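Local coordinates for protein transcriptional regulator fur family (Xanthomonas campestris pv. campestris, PDB 7DH7) that probably acts as a zinc-dependent, DNA-binding repressor of the Fur family, controlling the transcription of zinc-uptake genes, at residues F120-R125 and E158-C163; A47-L52 and D67-G72; R38-T43 and N93-K98. All coordinates share one frame; numbering follows the deposited sequence.

Contact 1 of 3, residues F120-R125 and E158-C163; sequences FLICDR and EVHGLC. With ZN (zinc ion), chain I.
Glu158 meets both Ile122 and Phe120 on one face of a parallel strand pair, 120-123 against 158-161. Its OE1 lies 3.4 Å from Ile122 CD1, while OE2 approaches the Phe120 ring at the edge, in the ring plane, near CD2. The Glu158 side chain is extended beyond CG; it runs across the Ile122 CD1 methyl and takes OE2 on to His97 NE2 and the backbone N of His109, from both of which it accepts. Val159 turns to the other face. There its CG1 presses on Leu121 CD1 at 3.4 Å, closer than usual for two methyl-type carbons. Val159 N and O both pair with strand 120-123: Val159 N donates to Phe120 O, and Ile122 N donates to Val159 O at 2.8 Å, a nearly straight bond (166°). His160 returns to the Glu158 face, and its NE2 bonds to the anti lone pair of Glu158 OE1 at 2.9 Å, with the oxygen 20° out of the imidazole plane. This bond, together with the two outside donors, holds the carboxylate by both oxygens. Gly161 continues the register, with Gly161 N donating to Ile122 O and Gly161 O receiving Asp124 N at 2.9 Å. Leu162 brings CD1 alongside Arg125 CB. Cys163 N donates a hydrogen bond to Cys123 SG at 3.2 Å, which would help to stabilise charge on that thiolate-type acceptor. With SG anti to the backbone N (chi1 177°), Cys123 reaches the zinc ion at 2.3 Å, Cys126 and Cys166 being further ligands; Cys163 is the fourth thiolate, its SG-zinc distance a long 2.7 Å here. Strand 120-123 is flanked by 128-131 and 158-161, helix 164-168 supplies Cys166 to the site, and residues 158-160 pair antiparallel with a strand of the second subunit, extending the sheet across the dimer.

Contact 2 of 3, residues A47-L52 and D67-G72; sequences ANVLRL and DWVREG
Leu52 CG stands anti to the carbonyl carbon (chi1 -75°) and sends both methyls toward Trp68 and Val69, whereas Asn48, one turn earlier, has CG anti to the backbone N (chi1 -167°) and extends its amide toward Val69. Leu52 CD1 settles between Trp68 and Val69 of helix 62-73, 3.7 Å from Val69 CG2 and 3.8 Å from Trp68 CB. The other methyl, Leu52 CD2, approaches the six-membered ring of the indole obliquely, 4.1 Å from Trp68 CE3. The Leu52 and Val69 side chains cross at about a right angle. Val49 CG2 adds a looser touch on Val69 CG2 at 4.4 Å. The segment axes come no nearer than 10.6 Å and cross at 115°, so the direct contacts are made by side chains. Helices 44-55 and 62-73 belong to the helical bundle expected of a Fur-type winged-helix DNA-binding domain; helix 80-92 packs on the same group through Leu90 against Val49 and Val83 against Val69. No direct hydrogen bond joins the segments. One water does, accepting from Asn48 ND2 at 2.9 Å and donating to Val69 O at 2.6 Å, which implies a dispersion-held interface with a single hydrated polar link beside the apolar patch.

Contact 3 of 3, residues R38-T43 and N93-K98; sequences RGLRLT and NGFVHK
Arg38 lays its guanidinium against Phe95 and at the same time bonds to the backbone of Asn93. Phe95 CZ stands 3.7 Å above the guanidinium plane, offset toward the rim, and the two planes are 29° apart, so the ring leans against one face of the guanidinium. Arg38 NH1 donates to Asn93 O at 3.0 Å, within the carbonyl plane and on a lone pair, with the N-H...O angle at 152°. The Arg38 side chain is extended from CG to NE (chi2 -178°), which lets the planar group reach across to Asn93 and Phe95. Leu40 makes the other close approach: its CD1 lies 3.3 Å from Asn93 OD1, the two side chains coming from opposite directions. The same methyl is at the edge of the Phe95 ring, but only loosely, 4.4 Å from CE2. Asn93 is the first residue beyond helix 80-92, and Gly94, with positive phi, is the C-prime residue of a Schellman motif in which Phe95 N returns to Leu90 O and Gly94 N to Met91 O. The chain then enters strand 96-99, which pairs with 104-107 as in the wing of a Fur-type winged helix; His97 on it is a zinc ligand in this protein. Against the packed side, the polar side is wet. One water accepts from Arg38 NH1 and donates to Asn93 OD1 at 2.6 Å, and a second accepts from Arg38 NH2 at 2.8 Å and donates to Asn93 O, giving that carbonyl two donors. Asn93 ND2 turns elsewhere, to Phe89 O and to Arg38 O of the second subunit, whose Leu40 also packs on Leu40 here.

Overall arrangement
Contact 1 is a buried strand pair, with 578 Å² covered and backbone hydrogen bonds plus a zinc thiolate; contacts 2 and 3 are smaller and partly buried, and both use water bridges. Contact 2 joins two helices through apolar groups, while contact 3 joins the end of helix 24-38 and the loop after it to the turn after helix 80-92, an arginine binding a backbone carbonyl there. Contacts 1 and 3 reach the same sheet, are linked through Glu158 and His97, and both meet the second subunit. Contact 2 lies on the opposite side of the chain's centre from contact 1, about 26 Å between centres, and brushes contact 3 where Leu42 CD1 lies 4.0 Å from Ala47 N.

Contact 1 of 3, residues F120-R125 and E158-C163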
loop_
_atom_site.group_PDB
_atom_site.type_symbol
_atom_site.label_atom_id
_atom_site.label_comp_id
_atom_site.label_asym_id
_atom_site.label_seq_id
_atom_site.Cartn_x
_atom_site.Cartn_y
_atom_site.Cartn_z
ATOM N N PHE C 120 -6.506 -3.591 10.348
ATOM C CA PHE C 120 -7.269 -4.145 9.204
ATOM C C PHE C 120 -6.415 -5.141 8.426
ATOM O O PHE C 120 -5.216 -5.078 8.500
ATOM C CB PHE C 120 -7.648 -3.090 8.164
ATOM C CG PHE C 120 -8.547 -1.958 8.579
ATOM C CD1 PHE C 120 -9.693 -2.179 9.318
ATOM C CD2 PHE C 120 -8.280 -0.667 8.170
ATOM C CE1 PHE C 120 -10.528 -1.133 9.663
ATOM C CE2 PHE C 120 -9.110 0.380 8.523
ATOM C CZ PHE C 120 -10.237 0.144 9.266
ATOM N N LEU C 121 -7.074 -6.051 7.731
ATOM C CA LEU C 121 -6.439 -7.042 6.841
ATOM C C LEU C 121 -7.095 -6.865 5.467
ATOM O O LEU C 121 -8.290 -7.089 5.394
ATOM C CB LEU C 121 -6.727 -8.403 7.466
ATOM C CG LEU C 121 -6.191 -9.618 6.733
ATOM C CD1 LEU C 121 -4.709 -9.462 6.452
ATOM C CD2 LEU C 121 -6.440 -10.865 7.554
ATOM N N ILE C 122 -6.301 -6.377 4.535
ATOM C CA ILE C 122 -6.821 -5.952 3.225
ATOM C C ILE C 122 -6.277 -6.823 2.113
ATOM O O ILE C 122 -5.131 -7.134 2.141
ATOM C CB ILE C 122 -6.468 -4.471 3.024
ATOM C CG1 ILE C 122 -6.965 -3.615 4.184
ATOM C CG2 ILE C 122 -6.991 -3.972 1.702
ATOM C CD1 ILE C 122 -5.888 -3.059 5.031
ATOM N N CYS C 123 -7.149 -7.260 1.240
ATOM C CA CYS C 123 -6.700 -7.912 0.010
ATOM C C CYS C 123 -6.186 -6.790 -0.918
ATOM O O CYS C 123 -6.903 -5.818 -1.142
ATOM C CB CYS C 123 -7.846 -8.702 -0.587
ATOM S SG CYS C 123 -7.460 -9.503 -2.150
ATOM N N ASP C 124 -5.014 -6.987 -1.515
ATOM C CA ASP C 124 -4.365 -5.980 -2.393
ATOM C C ASP C 124 -4.961 -5.997 -3.806
ATOM O O ASP C 124 -4.592 -5.165 -4.588
ATOM C CB ASP C 124 -2.843 -5.983 -2.220
ATOM C CG ASP C 124 -2.045 -7.075 -2.901
ATOM O OD1 ASP C 124 -2.580 -7.818 -3.692
ATOM O OD2 ASP C 124 -0.865 -7.131 -2.637
ATOM N N ARG C 125 -5.798 -6.980 -4.105
ATOM C CA ARG C 125 -6.459 -7.108 -5.416
ATOM C C ARG C 125 -7.909 -6.591 -5.368
ATOM O O ARG C 125 -8.253 -5.839 -6.236
ATOM C CB ARG C 125 -6.380 -8.575 -5.831
ATOM C CG ARG C 125 -6.871 -8.843 -7.239
ATOM C CD ARG C 125 -5.808 -8.527 -8.258
ATOM N NE ARG C 125 -4.657 -9.301 -7.875
ATOM C CZ ARG C 125 -4.347 -10.466 -8.412
ATOM N NH1 ARG C 125 -5.104 -10.967 -9.367
ATOM N NH2 ARG C 125 -3.281 -11.120 -7.995
ATOM N N GLU C 158 -1.725 -2.026 9.409
ATOM C CA GLU C 158 -2.503 -2.717 8.392
ATOM C C GLU C 158 -1.735 -3.954 7.951
ATOM O O GLU C 158 -0.496 -3.941 7.888
ATOM C CB GLU C 158 -2.798 -1.826 7.175
ATOM C CG GLU C 158 -3.762 -0.696 7.451
ATOM C CD GLU C 158 -4.301 -0.043 6.187
ATOM O OE1 GLU C 158 -3.780 -0.334 5.084
ATOM O OE2 GLU C 158 -5.254 0.753 6.300
ATOM N N VAL C 159 -2.463 -5.026 7.655
ATOM C CA VAL C 159 -1.872 -6.238 7.107
ATOM C C VAL C 159 -2.404 -6.409 5.700
ATOM O O VAL C 159 -3.613 -6.293 5.470
ATOM C CB VAL C 159 -2.164 -7.468 7.979
ATOM C CG1 VAL C 159 -1.491 -8.711 7.397
ATOM C CG2 VAL C 159 -1.682 -7.215 9.394
ATOM N N HIS C 160 -1.485 -6.611 4.766
ATOM C CA HIS C 160 -1.846 -6.720 3.336
ATOM C C HIS C 160 -1.535 -8.117 2.831
ATOM O O HIS C 160 -0.455 -8.590 3.059
ATOM C CB HIS C 160 -1.209 -5.617 2.488
ATOM C CG HIS C 160 -1.632 -4.242 2.844
ATOM N ND1 HIS C 160 -1.993 -3.342 1.909
ATOM C CD2 HIS C 160 -1.742 -3.609 4.022
ATOM C CE1 HIS C 160 -2.305 -2.216 2.485
ATOM N NE2 HIS C 160 -2.170 -2.354 3.764
ATOM N N GLY C 161 -2.500 -8.689 2.140
ATOM C CA GLY C 161 -2.428 -10.053 1.632
ATOM C C GLY C 161 -3.298 -10.241 0.424
ATOM O O GLY C 161 -3.788 -9.248 -0.112
ATOM N N LEU C 162 -3.382 -11.477 -0.036
ATOM C CA LEU C 162 -4.229 -11.817 -1.190
ATOM C C LEU C 162 -5.379 -12.707 -0.696
ATOM O O LEU C 162 -5.087 -13.714 -0.063
ATOM C CB LEU C 162 -3.350 -12.534 -2.208
ATOM C CG LEU C 162 -4.032 -12.894 -3.521
ATOM C CD1 LEU C 162 -4.534 -11.642 -4.212
ATOM C CD2 LEU C 162 -3.066 -13.634 -4.427
ATOM N N CYS C 163 -6.632 -12.344 -1.003
ATOM C CA CYS C 163 -7.815 -13.140 -0.568
ATOM C C CYS C 163 -7.872 -14.465 -1.339
ATOM O O CYS C 163 -7.353 -14.538 -2.440
ATOM C CB CYS C 163 -9.131 -12.356 -0.635
ATOM S SG CYS C 163 -10.169 -12.662 -2.080
HETATM ZN ZN ZN I . -9.484 -10.200 -2.884
#

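Contact 2 of 3, residues A47-L52 and D67-G72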
loop_
_atom_site.group_PDB
_atom_site.type_symbol
_atom_site.label_atom_id
_atom_site.label_comp_id
_atom_site.label_asym_id
_atom_site.label_seq_id
_atom_site.Cartn_x
_atom_site.Cartn_y
_atom_site.Cartn_z
ATOM N N ALA C 47 -10.750 14.163 -4.533
ATOM C CA ALA C 47 -10.638 14.850 -3.245
ATOM C C ALA C 47 -11.994 14.928 -2.537
ATOM O O ALA C 47 -12.073 14.749 -1.312
ATOM C CB ALA C 47 -10.032 16.244 -3.446
ATOM N N ASN C 48 -13.075 15.133 -3.295
ATOM C CA ASN C 48 -14.425 15.190 -2.721
ATOM C C ASN C 48 -14.807 13.883 -2.012
ATOM O O ASN C 48 -15.248 13.890 -0.851
ATOM C CB ASN C 48 -15.419 15.520 -3.842
ATOM C CG ASN C 48 -16.800 15.917 -3.332
ATOM O OD1 ASN C 48 -17.062 15.921 -2.123
ATOM N ND2 ASN C 48 -17.700 16.255 -4.270
ATOM N N VAL C 49 -14.644 12.747 -2.691
ATOM C CA VAL C 49 -15.030 11.467 -2.095
ATOM C C VAL C 49 -14.130 11.123 -0.907
ATOM O O VAL C 49 -14.598 10.606 0.119
ATOM C CB VAL C 49 -15.012 10.364 -3.172
ATOM C CG1 VAL C 49 -15.156 8.977 -2.545
ATOM C CG2 VAL C 49 -16.129 10.617 -4.206
ATOM N N LEU C 50 -12.832 11.416 -1.027
ATOM C CA LEU C 50 -11.880 11.235 0.068
ATOM C C LEU C 50 -12.290 12.027 1.308
ATOM O O LEU C 50 -12.358 11.488 2.419
ATOM C CB LEU C 50 -10.492 11.679 -0.403
ATOM C CG LEU C 50 -9.352 11.715 0.629
ATOM C CD1 LEU C 50 -8.925 10.314 1.024
ATOM C CD2 LEU C 50 -8.161 12.517 0.094
ATOM N N ARG C 51 -12.537 13.329 1.141
ATOM C CA ARG C 51 -12.930 14.149 2.281
ATOM C C ARG C 51 -14.249 13.672 2.885
ATOM O O ARG C 51 -14.404 13.650 4.113
ATOM C CB ARG C 51 -13.023 15.611 1.856
ATOM C CG ARG C 51 -13.553 16.502 2.955
ATOM C CD ARG C 51 -13.263 17.934 2.664
ATOM N NE ARG C 51 -11.843 18.253 2.794
ATOM C CZ ARG C 51 -11.199 18.337 3.956
ATOM N NH1 ARG C 51 -11.840 18.102 5.094
ATOM N NH2 ARG C 51 -9.909 18.652 3.989
ATOM N N LEU C 52 -15.202 13.264 2.040
ATOM C CA LEU C 52 -16.462 12.730 2.555
ATOM C C LEU C 52 -16.234 11.479 3.391
ATOM O O LEU C 52 -16.817 11.328 4.471
ATOM C CB LEU C 52 -17.423 12.438 1.401
ATOM C CG LEU C 52 -18.051 13.702 0.806
ATOM C CD1 LEU C 52 -18.914 13.369 -0.387
ATOM C CD2 LEU C 52 -18.843 14.420 1.871
ATOM N N ASP C 67 -25.201 10.298 -2.525
ATOM C CA ASP C 67 -26.094 11.304 -1.956
ATOM C C ASP C 67 -25.332 12.575 -1.596
ATOM O O ASP C 67 -25.693 13.676 -2.025
ATOM C CB ASP C 67 -26.789 10.744 -0.712
ATOM C CG ASP C 67 -27.815 9.682 -1.040
ATOM O OD1 ASP C 67 -28.257 9.631 -2.209
ATOM O OD2 ASP C 67 -28.181 8.900 -0.128
ATOM N N TRP C 68 -24.270 12.438 -0.800
ATOM C CA TRP C 68 -23.572 13.609 -0.287
ATOM C C TRP C 68 -22.925 14.398 -1.413
ATOM O O TRP C 68 -22.924 15.634 -1.388
ATOM C CB TRP C 68 -22.531 13.177 0.745
ATOM C CG TRP C 68 -23.136 12.480 1.902
ATOM C CD1 TRP C 68 -24.451 12.536 2.294
ATOM C CD2 TRP C 68 -22.482 11.612 2.827
ATOM N NE1 TRP C 68 -24.650 11.759 3.402
ATOM C CE2 TRP C 68 -23.457 11.188 3.760
ATOM C CE3 TRP C 68 -21.163 11.167 2.976
ATOM C CZ2 TRP C 68 -23.156 10.327 4.814
ATOM C CZ3 TRP C 68 -20.865 10.317 4.019
ATOM C CH2 TRP C 68 -21.857 9.901 4.925
ATOM N N VAL C 69 -22.379 13.701 -2.414
ATOM C CA VAL C 69 -21.808 14.382 -3.573
ATOM C C VAL C 69 -22.867 15.230 -4.275
ATOM O O VAL C 69 -22.606 16.376 -4.659
ATOM C CB VAL C 69 -21.164 13.360 -4.526
ATOM C CG1 VAL C 69 -20.849 13.992 -5.873
ATOM C CG2 VAL C 69 -19.899 12.812 -3.915
ATOM N N ARG C 70 -24.084 14.691 -4.440
ATOM C CA ARG C 70 -25.148 15.457 -5.083
ATOM C C ARG C 70 -25.578 16.635 -4.219
ATOM O O ARG C 70 -25.802 17.742 -4.725
ATOM C CB ARG C 70 -26.341 14.554 -5.393
ATOM C CG ARG C 70 -26.102 13.628 -6.572
ATOM C CD ARG C 70 -27.108 12.486 -6.654
ATOM N NE ARG C 70 -26.877 11.677 -7.853
ATOM C CZ ARG C 70 -27.535 10.556 -8.149
ATOM N NH1 ARG C 70 -28.478 10.097 -7.331
ATOM N NH2 ARG C 70 -27.251 9.897 -9.272
ATOM N N GLU C 71 -25.729 16.403 -2.912
ATOM C CA GLU C 71 -26.122 17.473 -2.001
ATOM C C GLU C 71 -25.068 18.561 -1.950
ATOM O O GLU C 71 -25.394 19.748 -1.836
ATOM C CB GLU C 71 -26.356 16.910 -0.605
ATOM C CG GLU C 71 -27.696 16.243 -0.410
ATOM C CD GLU C 71 -27.895 15.790 1.022
ATOM O OE1 GLU C 71 -27.090 16.208 1.886
ATOM O OE2 GLU C 71 -28.875 15.052 1.286
ATOM N N GLY C 72 -23.793 18.176 -2.028
ATOM C CA GLY C 72 -22.732 19.160 -1.973
ATOM C C GLY C 72 -22.674 20.043 -3.199
ATOM O O GLY C 72 -22.264 21.203 -3.109
HETATM O O HOH W 1 -20.235 17.540 -4.486
#

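Contact 3 of 3, residues R38-T43 and N93-K98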
loop_
_atom_site.group_PDB
_atom_site.type_symbol
_atom_site.label_atom_id
_atom_site.label_comp_id
_atom_site.label_asym_id
_atom_site.label_seq_id
_atom_site.Cartn_x
_atom_site.Cartn_y
_atom_site.Cartn_z
ATOM N N ARG C 38 3.845 9.734 -5.516
ATOM C CA ARG C 38 3.587 8.513 -6.264
ATOM C C ARG C 38 3.391 8.702 -7.760
ATOM O O ARG C 38 3.498 7.708 -8.484
ATOM C CB ARG C 38 2.333 7.813 -5.726
ATOM C CG ARG C 38 2.494 7.256 -4.311
ATOM C CD ARG C 38 1.209 6.540 -3.917
ATOM N NE ARG C 38 1.093 6.344 -2.478
ATOM C CZ ARG C 38 0.188 5.559 -1.927
ATOM N NH1 ARG C 38 -0.657 4.885 -2.705
ATOM N NH2 ARG C 38 0.123 5.452 -0.610
ATOM N N GLY C 39 3.051 9.915 -8.241
ATOM C CA GLY C 39 2.622 10.067 -9.623
ATOM C C GLY C 39 1.127 9.890 -9.845
ATOM O O GLY C 39 0.712 9.254 -10.821
ATOM N N LEU C 40 0.293 10.421 -8.948
ATOM C CA LEU C 40 -1.160 10.284 -9.053
ATOM C C LEU C 40 -1.822 11.656 -9.122
ATOM O O LEU C 40 -1.351 12.622 -8.516
ATOM C CB LEU C 40 -1.733 9.496 -7.855
ATOM C CG LEU C 40 -1.374 8.004 -7.729
ATOM C CD1 LEU C 40 -1.785 7.549 -6.379
ATOM C CD2 LEU C 40 -2.093 7.166 -8.770
ATOM N N ARG C 41 -2.925 11.737 -9.857
ATOM C CA ARG C 41 -3.718 12.958 -9.943
ATOM C C ARG C 41 -4.885 12.913 -8.965
ATOM O O ARG C 41 -5.711 11.987 -9.001
ATOM C CB ARG C 41 -4.280 13.148 -11.350
ATOM C CG ARG C 41 -3.388 13.887 -12.307
ATOM C CD ARG C 41 -4.079 13.937 -13.647
ATOM N NE ARG C 41 -5.470 14.356 -13.512
ATOM C CZ ARG C 41 -6.315 14.441 -14.531
ATOM N NH1 ARG C 41 -5.904 14.132 -15.751
ATOM N NH2 ARG C 41 -7.562 14.834 -14.333
ATOM N N LEU C 42 -4.991 13.939 -8.144
ATOM C CA LEU C 42 -6.086 14.053 -7.180
ATOM C C LEU C 42 -7.080 15.074 -7.739
ATOM O O LEU C 42 -7.007 16.264 -7.438
ATOM C CB LEU C 42 -5.534 14.437 -5.811
ATOM C CG LEU C 42 -6.430 14.284 -4.588
ATOM C CD1 LEU C 42 -6.930 12.840 -4.393
ATOM C CD2 LEU C 42 -5.678 14.729 -3.374
ATOM N N THR C 43 -7.995 14.601 -8.594
ATOM C CA THR C 43 -9.023 15.455 -9.174
ATOM C C THR C 43 -9.997 15.946 -8.095
ATOM O O THR C 43 -10.000 15.434 -6.972
ATOM C CB THR C 43 -9.779 14.712 -10.283
ATOM O OG1 THR C 43 -10.394 13.521 -9.774
ATOM C CG2 THR C 43 -8.839 14.354 -11.438
ATOM N N ASN C 93 -5.503 2.513 -4.737
ATOM C CA ASN C 93 -4.306 3.142 -4.209
ATOM C C ASN C 93 -4.183 3.016 -2.703
ATOM O O ASN C 93 -3.239 3.571 -2.130
ATOM C CB ASN C 93 -4.269 4.600 -4.633
ATOM C CG ASN C 93 -3.870 4.740 -6.065
ATOM O OD1 ASN C 93 -2.752 4.378 -6.428
ATOM N ND2 ASN C 93 -4.794 5.196 -6.906
ATOM N N GLY C 94 -5.087 2.264 -2.059
ATOM C CA GLY C 94 -4.970 1.926 -0.648
ATOM C C GLY C 94 -5.331 3.021 0.335
ATOM O O GLY C 94 -5.034 2.879 1.526
ATOM N N PHE C 95 -5.930 4.126 -0.119
ATOM C CA PHE C 95 -6.369 5.174 0.800
ATOM C C PHE C 95 -7.721 4.865 1.423
ATOM O O PHE C 95 -8.068 5.447 2.456
ATOM C CB PHE C 95 -6.473 6.525 0.081
ATOM C CG PHE C 95 -5.229 6.923 -0.660
ATOM C CD1 PHE C 95 -4.016 7.055 0.004
ATOM C CD2 PHE C 95 -5.275 7.178 -2.031
ATOM C CE1 PHE C 95 -2.893 7.438 -0.680
ATOM C CE2 PHE C 95 -4.166 7.552 -2.707
ATOM C CZ PHE C 95 -2.973 7.692 -2.042
ATOM N N VAL C 96 -8.491 3.986 0.797
ATOM C CA VAL C 96 -9.829 3.623 1.240
ATOM C C VAL C 96 -9.977 2.119 1.049
ATOM O O VAL C 96 -9.529 1.579 0.031
ATOM C CB VAL C 96 -10.902 4.402 0.445
ATOM C CG1 VAL C 96 -12.295 3.810 0.671
ATOM C CG2 VAL C 96 -10.847 5.902 0.783
ATOM N N HIS C 97 -10.574 1.443 2.038
ATOM C CA HIS C 97 -10.905 0.026 1.963
ATOM C C HIS C 97 -12.411 -0.175 2.026
ATOM O O HIS C 97 -13.152 0.661 2.551
ATOM C CB HIS C 97 -10.277 -0.784 3.109
ATOM C CG HIS C 97 -8.867 -0.407 3.409
ATOM N ND1 HIS C 97 -7.889 -0.386 2.441
ATOM C CD2 HIS C 97 -8.265 -0.043 4.566
ATOM C CE1 HIS C 97 -6.745 -0.012 2.989
ATOM N NE2 HIS C 97 -6.943 0.187 4.279
ATOM N N LYS C 98 -12.857 -1.304 1.487
ATOM C CA LYS C 98 -14.246 -1.716 1.590
ATOM C C LYS C 98 -14.322 -2.698 2.752
ATOM O O LYS C 98 -13.756 -3.793 2.681
ATOM C CB LYS C 98 -14.747 -2.347 0.294
ATOM C CG LYS C 98 -16.243 -2.649 0.336
ATOM C CD LYS C 98 -16.763 -3.386 -0.896
ATOM C CE LYS C 98 -18.297 -3.402 -0.863
ATOM N NZ LYS C 98 -18.963 -4.224 -1.926
HETATM O O HOH W 2 -0.361 3.770 -5.482
HETATM O O HOH W 3 -1.995 3.852 0.127
#